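Local coordinates for protein C-domain type II peptide synthetase (Streptomyces globisporus, PDB 4ZNM) that is a free-standing condensation-domain protein of the nonribosomal peptide synthetase type, belonging to the CoA-dependent acyltransferase superfamily, at residues 100-113 with 138-150. Numbering follows the deposited sequence.
Sequences LEVRDLGDVDESER and RAVLGRFDQKDAV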
loop_
_atom_site.group_PDB
_atom_site.type_symbol
_atom_site.label_atom_id
_atom_site.label_comp_id
_atom_site.label_asym_id
_atom_site.label_seq_id
_atom_site.Cartn_x
_atom_site.Cartn_y
_atom_site.Cartn_z
ATOM N N LEU A 100 -12.413 -18.237 12.050
ATOM C CA LEU A 100 -11.234 -18.636 11.285
ATOM C C LEU A 100 -11.652 -19.689 10.303
ATOM O O LEU A 100 -12.363 -20.629 10.660
ATOM C CB LEU A 100 -10.125 -19.142 12.193
ATOM C CG LEU A 100 -8.911 -19.762 11.491
ATOM C CD1 LEU A 100 -8.140 -18.742 10.658
ATOM C CD2 LEU A 100 -8.000 -20.447 12.534
ATOM N N GLU A 101 -11.275 -19.492 9.045
ATOM C CA GLU A 101 -11.487 -20.522 8.039
ATOM C C GLU A 101 -10.177 -21.307 7.856
ATOM O O GLU A 101 -9.109 -20.706 7.764
ATOM C CB GLU A 101 -11.936 -19.930 6.708
ATOM C CG GLU A 101 -12.085 -21.015 5.637
ATOM C CD GLU A 101 -12.443 -20.427 4.252
ATOM O OE1 GLU A 101 -12.593 -19.183 4.153
ATOM O OE2 GLU A 101 -12.565 -21.221 3.281
ATOM N N VAL A 102 -10.275 -22.635 7.795
ATOM C CA VAL A 102 -9.099 -23.479 7.569
ATOM C C VAL A 102 -9.313 -24.339 6.332
ATOM O O VAL A 102 -10.400 -24.867 6.116
ATOM C CB VAL A 102 -8.789 -24.380 8.784
ATOM C CG1 VAL A 102 -7.460 -25.117 8.582
ATOM C CG2 VAL A 102 -8.692 -23.558 10.060
ATOM N N ARG A 103 -8.251 -24.510 5.544
ATOM C CA ARG A 103 -8.300 -25.372 4.393
ATOM C C ARG A 103 -7.119 -26.316 4.425
ATOM O O ARG A 103 -6.011 -25.946 4.850
ATOM C CB ARG A 103 -8.257 -24.602 3.112
ATOM C CG ARG A 103 -9.343 -23.607 3.002
ATOM C CD ARG A 103 -9.294 -23.035 1.668
ATOM N NE ARG A 103 -10.164 -21.893 1.614
ATOM C CZ ARG A 103 -10.400 -21.223 0.504
ATOM N NH1 ARG A 103 -9.851 -21.649 -0.645
ATOM N NH2 ARG A 103 -11.200 -20.164 0.558
ATOM N N ASP A 104 -7.362 -27.524 3.954
ATOM C CA ASP A 104 -6.304 -28.522 3.833
ATOM C C ASP A 104 -5.745 -28.375 2.398
ATOM O O ASP A 104 -6.360 -28.837 1.440
ATOM C CB ASP A 104 -6.857 -29.919 4.098
ATOM C CG ASP A 104 -7.277 -30.151 5.580
ATOM O OD1 ASP A 104 -6.746 -29.472 6.505
ATOM O OD2 ASP A 104 -8.135 -31.049 5.817
ATOM N N LEU A 105 -4.624 -27.683 2.244
ATOM C CA LEU A 105 -4.027 -27.426 0.903
ATOM C C LEU A 105 -3.279 -28.635 0.302
ATOM O O LEU A 105 -3.050 -28.700 -0.901
ATOM C CB LEU A 105 -3.069 -26.249 0.966
ATOM C CG LEU A 105 -3.665 -24.895 1.351
ATOM C CD1 LEU A 105 -2.593 -23.825 1.142
ATOM C CD2 LEU A 105 -4.901 -24.563 0.533
ATOM N N GLY A 106 -2.891 -29.579 1.144
ATOM C CA GLY A 106 -2.324 -30.819 0.671
ATOM C C GLY A 106 -0.877 -30.988 1.074
ATOM O O GLY A 106 -0.128 -30.033 1.147
ATOM N N ASP A 107 -0.482 -32.222 1.335
ATOM C CA ASP A 107 0.908 -32.509 1.693
ATOM C C ASP A 107 1.724 -32.649 0.416
ATOM O O ASP A 107 1.962 -33.752 -0.037
ATOM C CB ASP A 107 0.997 -33.785 2.530
ATOM C CG ASP A 107 2.392 -34.018 3.113
ATOM O OD1 ASP A 107 3.365 -33.424 2.604
ATOM O OD2 ASP A 107 2.510 -34.812 4.073
ATOM N N VAL A 108 2.151 -31.529 -0.157
ATOM C CA VAL A 108 2.823 -31.559 -1.454
ATOM C C VAL A 108 4.270 -31.062 -1.349
ATOM O O VAL A 108 4.681 -30.541 -0.318
ATOM C CB VAL A 108 2.035 -30.734 -2.480
ATOM C CG1 VAL A 108 0.703 -31.399 -2.797
ATOM C CG2 VAL A 108 1.815 -29.291 -1.968
ATOM N N ASP A 109 5.036 -31.216 -2.421
ATOM C CA ASP A 109 6.467 -30.868 -2.396
ATOM C C ASP A 109 6.642 -29.339 -2.335
ATOM O O ASP A 109 5.691 -28.581 -2.600
ATOM C CB ASP A 109 7.189 -31.493 -3.607
ATOM C CG ASP A 109 6.702 -30.951 -4.938
ATOM O OD1 ASP A 109 6.495 -29.725 -5.050
ATOM O OD2 ASP A 109 6.548 -31.758 -5.883
ATOM N N GLU A 110 7.830 -28.872 -1.966
ATOM C CA GLU A 110 8.003 -27.456 -1.605
ATOM C C GLU A 110 7.548 -26.486 -2.692
ATOM O O GLU A 110 6.825 -25.508 -2.407
ATOM C CB GLU A 110 9.469 -27.171 -1.251
ATOM C CG GLU A 110 9.773 -25.675 -0.940
ATOM C CD GLU A 110 8.878 -25.093 0.165
ATOM O OE1 GLU A 110 8.345 -25.894 0.965
ATOM O OE2 GLU A 110 8.696 -23.845 0.235
ATOM N N SER A 111 7.968 -26.707 -3.937
ATOM C CA SER A 111 7.587 -25.760 -4.994
ATOM C C SER A 111 6.053 -25.706 -5.138
ATOM O O SER A 111 5.468 -24.658 -5.419
ATOM C CB SER A 111 8.233 -26.105 -6.333
ATOM O OG SER A 111 7.792 -27.354 -6.820
ATOM N N GLU A 112 5.390 -26.830 -4.937
ATOM C CA GLU A 112 3.948 -26.823 -5.058
ATOM C C GLU A 112 3.308 -26.055 -3.886
ATOM O O GLU A 112 2.232 -25.466 -4.050
ATOM C CB GLU A 112 3.421 -28.249 -5.138
ATOM C CG GLU A 112 1.923 -28.350 -5.420
ATOM C CD GLU A 112 1.535 -27.762 -6.772
ATOM O OE1 GLU A 112 2.402 -27.675 -7.673
ATOM O OE2 GLU A 112 0.357 -27.374 -6.924
ATOM N N ARG A 113 3.979 -26.042 -2.729
ATOM C CA ARG A 113 3.524 -25.279 -1.551
ATOM C C ARG A 113 3.561 -23.749 -1.727
ATOM O O ARG A 113 2.629 -23.044 -1.316
ATOM C CB ARG A 113 4.356 -25.672 -0.327
ATOM C CG ARG A 113 4.004 -27.094 0.162
ATOM C CD ARG A 113 4.594 -27.476 1.488
ATOM N NE ARG A 113 4.465 -28.931 1.673
ATOM C CZ ARG A 113 4.562 -29.551 2.840
ATOM N NH1 ARG A 113 4.848 -28.862 3.939
ATOM N NH2 ARG A 113 4.374 -30.865 2.915
ATOM N N ARG A 138 -10.549 -10.643 8.334
ATOM C CA ARG A 138 -10.763 -12.085 8.284
ATOM C C ARG A 138 -9.448 -12.815 8.123
ATOM O O ARG A 138 -8.461 -12.234 7.668
ATOM C CB ARG A 138 -11.658 -12.483 7.134
ATOM C CG ARG A 138 -13.079 -12.033 7.277
ATOM C CD ARG A 138 -14.008 -12.756 6.291
ATOM N NE ARG A 138 -13.919 -12.232 4.926
ATOM C CZ ARG A 138 -13.213 -12.775 3.936
ATOM N NH1 ARG A 138 -13.245 -12.201 2.724
ATOM N NH2 ARG A 138 -12.490 -13.890 4.145
ATOM N N ALA A 139 -9.468 -14.106 8.433
ATOM C CA ALA A 139 -8.290 -14.943 8.288
ATOM C C ALA A 139 -8.640 -16.279 7.674
ATOM O O ALA A 139 -9.672 -16.902 8.004
ATOM C CB ALA A 139 -7.640 -15.161 9.616
ATOM N N VAL A 140 -7.753 -16.725 6.805
ATOM C CA VAL A 140 -7.864 -18.025 6.185
ATOM C C VAL A 140 -6.505 -18.731 6.405
ATOM O O VAL A 140 -5.463 -18.230 6.006
ATOM C CB VAL A 140 -8.206 -17.910 4.701
ATOM C CG1 VAL A 140 -8.317 -19.271 4.074
ATOM C CG2 VAL A 140 -9.504 -17.127 4.516
ATOM N N LEU A 141 -6.544 -19.895 7.039
ATOM C CA LEU A 141 -5.348 -20.694 7.254
ATOM C C LEU A 141 -5.324 -21.892 6.301
ATOM O O LEU A 141 -6.215 -22.747 6.345
ATOM C CB LEU A 141 -5.303 -21.152 8.710
ATOM C CG LEU A 141 -4.064 -21.984 9.065
ATOM C CD1 LEU A 141 -2.816 -21.119 9.104
ATOM C CD2 LEU A 141 -4.299 -22.667 10.379
ATOM N N GLY A 142 -4.338 -21.913 5.401
ATOM C CA GLY A 142 -4.136 -23.056 4.532
ATOM C C GLY A 142 -3.041 -23.972 5.053
ATOM O O GLY A 142 -1.884 -23.589 5.077
ATOM N N ARG A 143 -3.386 -25.182 5.472
ATOM C CA ARG A 143 -2.369 -26.073 6.073
ATOM C C ARG A 143 -1.915 -27.080 5.074
ATOM O O ARG A 143 -2.723 -27.713 4.423
ATOM C CB ARG A 143 -2.924 -26.764 7.295
ATOM C CG ARG A 143 -3.503 -25.790 8.318
ATOM C CD ARG A 143 -3.829 -26.489 9.622
ATOM N NE ARG A 143 -2.622 -26.799 10.351
ATOM C CZ ARG A 143 -2.591 -27.353 11.560
ATOM N NH1 ARG A 143 -3.718 -27.654 12.203
ATOM N NH2 ARG A 143 -1.427 -27.611 12.127
ATOM N N PHE A 144 -0.611 -27.263 4.967
ATOM C CA PHE A 144 -0.075 -28.362 4.181
ATOM C C PHE A 144 0.012 -29.661 4.969
ATOM O O PHE A 144 -0.309 -30.743 4.460
ATOM C CB PHE A 144 1.298 -27.987 3.663
ATOM C CG PHE A 144 1.286 -26.735 2.824
ATOM C CD1 PHE A 144 0.748 -26.742 1.547
ATOM C CD2 PHE A 144 1.814 -25.557 3.312
ATOM C CE1 PHE A 144 0.752 -25.586 0.772
ATOM C CE2 PHE A 144 1.823 -24.419 2.539
ATOM C CZ PHE A 144 1.285 -24.434 1.271
ATOM N N ASP A 145 0.504 -29.552 6.188
ATOM C CA ASP A 145 0.682 -30.711 7.067
ATOM C C ASP A 145 0.713 -30.142 8.478
ATOM O O ASP A 145 0.377 -28.957 8.672
ATOM C CB ASP A 145 1.929 -31.523 6.696
ATOM C CG ASP A 145 3.224 -30.727 6.812
ATOM O OD1 ASP A 145 3.304 -29.860 7.708
ATOM O OD2 ASP A 145 4.177 -30.985 6.027
ATOM N N GLN A 146 1.049 -30.962 9.465
ATOM C CA GLN A 146 0.861 -30.576 10.866
ATOM C C GLN A 146 1.865 -29.500 11.301
ATOM O O GLN A 146 1.740 -28.931 12.389
ATOM C CB GLN A 146 0.960 -31.811 11.781
ATOM C CG GLN A 146 -0.279 -32.706 11.737
ATOM C CD GLN A 146 -1.524 -31.995 12.274
ATOM O OE1 GLN A 146 -1.606 -31.654 13.452
ATOM N NE2 GLN A 146 -2.473 -31.736 11.398
ATOM N N LYS A 147 2.845 -29.198 10.461
ATOM C CA LYS A 147 3.867 -28.213 10.853
ATOM C C LYS A 147 4.188 -27.157 9.788
ATOM O O LYS A 147 5.079 -26.315 9.997
ATOM C CB LYS A 147 5.169 -28.945 11.251
ATOM C CG LYS A 147 5.734 -29.827 10.164
ATOM C CD LYS A 147 6.972 -30.594 10.635
ATOM C CE LYS A 147 7.489 -31.529 9.555
ATOM N NZ LYS A 147 6.488 -32.566 9.188
ATOM N N ASP A 148 3.470 -27.180 8.659
ATOM C CA ASP A 148 3.642 -26.141 7.631
ATOM C C ASP A 148 2.296 -25.586 7.140
ATOM O O ASP A 148 1.387 -26.351 6.865
ATOM C CB ASP A 148 4.449 -26.745 6.494
ATOM C CG ASP A 148 4.977 -25.718 5.506
ATOM O OD1 ASP A 148 4.941 -24.491 5.774
ATOM O OD2 ASP A 148 5.458 -26.175 4.446
ATOM N N ALA A 149 2.167 -24.256 7.040
ATOM C CA ALA A 149 0.898 -23.633 6.654
ATOM C C ALA A 149 1.153 -22.240 6.100
ATOM O O ALA A 149 2.254 -21.685 6.268
ATOM C CB ALA A 149 -0.049 -23.534 7.837
ATOM N N VAL A 150 0.137 -21.712 5.431
ATOM C CA VAL A 150 0.104 -20.330 4.988
ATOM C C VAL A 150 -1.095 -19.631 5.652
ATOM O O VAL A 150 -2.214 -20.106 5.544
ATOM C CB VAL A 150 -0.003 -20.249 3.452
ATOM C CG1 VAL A 150 -0.144 -18.768 2.987
ATOM C CG2 VAL A 150 1.194 -20.871 2.828
HETATM O O HOH W 1 -4.163 -30.153 6.401
HETATM O O HOH W 2 -3.020 -30.733 3.833
#
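D145 OD2 is held by two nitrogens of R113. R113 NH1 and NH2 each lie 3.1 Å from D145 OD2 and reach it from the same side of the carboxylate plane, well above it. The two flat groups are turned 70° to each other. R113 NH1 also gives a straighter bond to D148 OD2, at 2.8 Å, lying in the guanidinium plane and using the anti lone pair of that oxygen. R53 from strand 47-55 is a second partner of D148 OD2. Within its own segment R113 NH2 forms a salt bridge with D107 OD1, and R113 NE donates to V108 O. Together these contacts fix the rotation of the guanidinium. The charge of R113, shared between them, probably eases the closeness of the D107 and D145 carboxylates.

R113 CG stands anti to the carbonyl carbon (chi1 -72°), and the chain runs out extended from there across one face of the F144 ring. R113 CG sits 3.6 Å from the centroid of the F144 ring, a CH-pi contact. The guanidinium plane is only 14° from the ring plane, and its face lies over F144 CB. G106 O meets the ring edge. L105 CD1 approaches F144 CE1 obliquely, at 3.8 Å, and L105 CG rests on G142 CA.

Water 2 accepts from G106 N and lies within bonding distance of the carbonyls of R143 and F144. Upstream, strands 101-104 and 138-143 run parallel. Their bonds include L141 N to E101 O and R103 N to L141 O, both 2.8 Å. V140 on this sheet packs against helix 110-125. The arrangement is a beta-alpha-beta crossover, with strand 101-104 at the edge of the mixed sheet of a condensation domain.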